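PDB 5HL6: putative GAF sensor protein from Burkholderia vietnamiensis, which probably reduces free L-methionine-(R)-S-oxide to methionine, as other GAF-domain enzymes of the free methionine sulfoxide reductase family do. Local coordinates for residues Q30-V35 against V166-Q171. Numbering follows the deposited sequence.
Sequences QARSLV and VEHAWQ
The CG methylene of Arg32 lies over one face of the His168 imidazole: CG of Arg32 stands 4.2 Å from the centroid of the His168 ring, 7° off its normal, a CH-pi contact. With CG anti to the backbone N, the arginine chain runs out extended, then bends at chi3, and the guanidinium stands steeply to the imidazole, their planes 77° apart. His168 NE2 lies at the guanidinium edge, near its plane, 3.9 Å from Arg32 NE, too long for a direct bond. One water closes the gap, accepting from Arg32 NH2 at 3.2 Å and bonding His168 NE2 at 2.7 Å. Arginine suits this border position because this methylene packs on the ring while its charge reaches water and a salt bridge from NH1 to Glu29. Deeper in, branched Val35 points its CB toward 166-171: its CG2 meets His168 CB at 3.9 Å, and its CB lies 4.3 Å from CB of Ala169. The small side chain of Ala169 is compatible with the close approach here, with CA atoms of Val35 and Ala169 6.0 Å apart. Segments 30-35 and 166-171 run in the same general direction, their axes 25° apart, joining helices 20-35 and 152-176 within the helical layer that backs the antiparallel sheet of a GAF domain.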
ATOM      1  N   GLN B  30       3.850   7.952  16.378  1.00 32.72           N
ATOM      2  CA  GLN B  30       3.052   6.832  15.889  1.00 33.94           C
ATOM      3  C   GLN B  30       3.815   6.042  14.839  1.00 31.77           C
ATOM      4  O   GLN B  30       3.839   4.804  14.872  1.00 27.89           O
ATOM      5  CB  GLN B  30       1.734   7.330  15.305  1.00 36.09           C
ATOM      6  CG  GLN B  30       0.769   7.915  16.291  1.00 41.78           C
ATOM      7  CD  GLN B  30      -0.477   8.398  15.598  1.00 51.43           C
ATOM      8  OE1 GLN B  30      -0.480   9.462  14.978  1.00 58.14           O
ATOM      9  NE2 GLN B  30      -1.541   7.607  15.672  1.00 57.37           N
ATOM     10  N   ALA B  31       4.440   6.748  13.888  1.00 26.76           N
ATOM     11  CA  ALA B  31       5.238   6.086  12.861  1.00 27.42           C
ATOM     12  C   ALA B  31       6.379   5.288  13.477  1.00 29.04           C
ATOM     13  O   ALA B  31       6.649   4.156  13.058  1.00 29.09           O
ATOM     14  CB  ALA B  31       5.780   7.115  11.866  1.00 24.25           C
ATOM     15  N   ARG B  32       7.067   5.868  14.464  1.00 27.19           N
ATOM     16  CA  ARG B  32       8.107   5.132  15.176  1.00 32.12           C
ATOM     17  C   ARG B  32       7.547   3.853  15.787  1.00 35.38           C
ATOM     18  O   ARG B  32       8.100   2.763  15.597  1.00 33.60           O
ATOM     19  CB  ARG B  32       8.721   6.016  16.263  1.00 29.84           C
ATOM     20  CG  ARG B  32       9.875   5.376  17.036  1.00 40.90           C
ATOM     21  CD  ARG B  32      10.473   6.355  18.052  1.00 52.57           C
ATOM     22  NE  ARG B  32      10.879   7.615  17.423  1.00 70.74           N
ATOM     23  CZ  ARG B  32      10.243   8.778  17.569  1.00 78.33           C
ATOM     24  NH1 ARG B  32       9.168   8.865  18.341  1.00 82.83           N
ATOM     25  NH2 ARG B  32      10.688   9.861  16.946  1.00 78.12           N
ATOM     26  N   SER B  33       6.442   3.971  16.529  1.00 27.12           N
ATOM     27  CA  SER B  33       5.861   2.798  17.171  1.00 31.55           C
ATOM     28  C   SER B  33       5.416   1.768  16.137  1.00 30.58           C
ATOM     29  O   SER B  33       5.550   0.558  16.358  1.00 31.26           O
ATOM     30  CB  SER B  33       4.690   3.226  18.057  1.00 40.82           C
ATOM     31  OG  SER B  33       3.929   2.110  18.483  1.00 49.33           O
ATOM     32  N   LEU B  34       4.909   2.228  14.993  1.00 25.61           N
ATOM     33  CA  LEU B  34       4.390   1.305  13.988  1.00 25.26           C
ATOM     34  C   LEU B  34       5.496   0.445  13.381  1.00 31.23           C
ATOM     35  O   LEU B  34       5.293  -0.754  13.165  1.00 30.21           O
ATOM     36  CB  LEU B  34       3.641   2.081  12.896  1.00 26.68           C
ATOM     37  CG  LEU B  34       2.953   1.313  11.764  1.00 27.41           C
ATOM     38  CD1 LEU B  34       1.881   0.360  12.295  1.00 29.23           C
ATOM     39  CD2 LEU B  34       2.350   2.291  10.764  1.00 31.38           C
ATOM     40  N   VAL B  35       6.676   1.020  13.114  1.00 27.81           N
ATOM     41  CA  VAL B  35       7.703   0.302  12.357  1.00 22.72           C
ATOM     42  C   VAL B  35       8.853  -0.231  13.214  1.00 29.08           C
ATOM     43  O   VAL B  35       9.606  -1.092  12.730  1.00 30.98           O
ATOM     44  CB  VAL B  35       8.275   1.169  11.212  1.00 27.50           C
ATOM     45  CG1 VAL B  35       7.149   1.595  10.263  1.00 26.03           C
ATOM     46  CG2 VAL B  35       9.017   2.381  11.763  1.00 25.13           C
ATOM     47  N   VAL B 166      13.310   6.134   7.471  1.00 21.76           N
ATOM     48  CA  VAL B 166      14.661   5.748   7.084  1.00 22.31           C
ATOM     49  C   VAL B 166      15.422   5.195   8.285  1.00 27.28           C
ATOM     50  O   VAL B 166      16.123   4.182   8.179  1.00 27.58           O
ATOM     51  CB  VAL B 166      15.390   6.945   6.440  1.00 26.74           C
ATOM     52  CG1 VAL B 166      16.858   6.618   6.199  1.00 21.37           C
ATOM     53  CG2 VAL B 166      14.706   7.321   5.136  1.00 22.69           C
ATOM     54  N   GLU B 167      15.272   5.826   9.453  1.00 25.94           N
ATOM     55  CA  GLU B 167      16.041   5.398  10.621  1.00 29.32           C
ATOM     56  C   GLU B 167      15.507   4.097  11.216  1.00 32.06           C
ATOM     57  O   GLU B 167      16.282   3.186  11.531  1.00 32.21           O
ATOM     58  CB  GLU B 167      16.056   6.503  11.680  1.00 36.49           C
ATOM     59  N   HIS B 168      14.195   3.994  11.406  1.00 28.28           N
ATOM     60  CA  HIS B 168      13.636   2.886  12.181  1.00 29.25           C
ATOM     61  C   HIS B 168      13.076   1.762  11.318  1.00 35.36           C
ATOM     62  O   HIS B 168      12.601   0.757  11.863  1.00 33.24           O
ATOM     63  CB  HIS B 168      12.561   3.408  13.141  1.00 32.05           C
ATOM     64  CG  HIS B 168      13.096   4.322  14.202  1.00 42.11           C
ATOM     65  ND1 HIS B 168      13.514   3.869  15.436  1.00 44.54           N
ATOM     66  CD2 HIS B 168      13.296   5.663  14.208  1.00 42.57           C
ATOM     67  CE1 HIS B 168      13.936   4.891  16.158  1.00 47.14           C
ATOM     68  NE2 HIS B 168      13.818   5.991  15.436  1.00 48.03           N
ATOM     69  N   ALA B 169      13.118   1.897   9.994  1.00 26.99           N
ATOM     70  CA  ALA B 169      12.767   0.779   9.125  1.00 26.37           C
ATOM     71  C   ALA B 169      13.885   0.479   8.138  1.00 31.64           C
ATOM     72  O   ALA B 169      14.394  -0.645   8.125  1.00 28.24           O
ATOM     73  CB  ALA B 169      11.447   1.043   8.381  1.00 26.79           C
ATOM     74  N   TRP B 170      14.296   1.448   7.316  1.00 22.50           N
ATOM     75  CA  TRP B 170      15.215   1.129   6.228  1.00 26.53           C
ATOM     76  C   TRP B 170      16.627   0.885   6.747  1.00 22.51           C
ATOM     77  O   TRP B 170      17.215  -0.178   6.497  1.00 22.36           O
ATOM     78  CB  TRP B 170      15.220   2.239   5.174  1.00 21.71           C
ATOM     79  CG  TRP B 170      15.937   1.811   3.929  1.00 30.97           C
ATOM     80  CD1 TRP B 170      15.375   1.274   2.802  1.00 35.31           C
ATOM     81  CD2 TRP B 170      17.349   1.858   3.686  1.00 26.32           C
ATOM     82  NE1 TRP B 170      16.348   0.996   1.873  1.00 35.72           N
ATOM     83  CE2 TRP B 170      17.568   1.346   2.389  1.00 33.77           C
ATOM     84  CE3 TRP B 170      18.448   2.305   4.431  1.00 30.97           C
ATOM     85  CZ2 TRP B 170      18.843   1.260   1.821  1.00 39.12           C
ATOM     86  CZ3 TRP B 170      19.717   2.200   3.873  1.00 30.88           C
ATOM     87  CH2 TRP B 170      19.903   1.690   2.574  1.00 31.46           C
ATOM     88  N   GLN B 171      17.202   1.875   7.444  1.00 20.87           N
ATOM     89  CA  GLN B 171      18.576   1.747   7.930  1.00 22.04           C
ATOM     90  C   GLN B 171      18.698   0.622   8.946  1.00 22.88           C
ATOM     91  O   GLN B 171      19.729  -0.059   9.010  1.00 21.25           O
ATOM     92  CB  GLN B 171      19.045   3.056   8.551  1.00 19.86           C
ATOM     93  CG  GLN B 171      20.569   3.141   8.718  1.00 22.15           C
ATOM     94  CD  GLN B 171      21.273   3.364   7.389  1.00 23.97           C
ATOM     95  OE1 GLN B 171      20.975   4.325   6.672  1.00 22.81           O
ATOM     96  NE2 GLN B 171      22.224   2.488   7.060  1.00 23.96           N
TER
HETATM   97  O   HOH W   1      13.087   8.557  15.263  1.00 53.75           O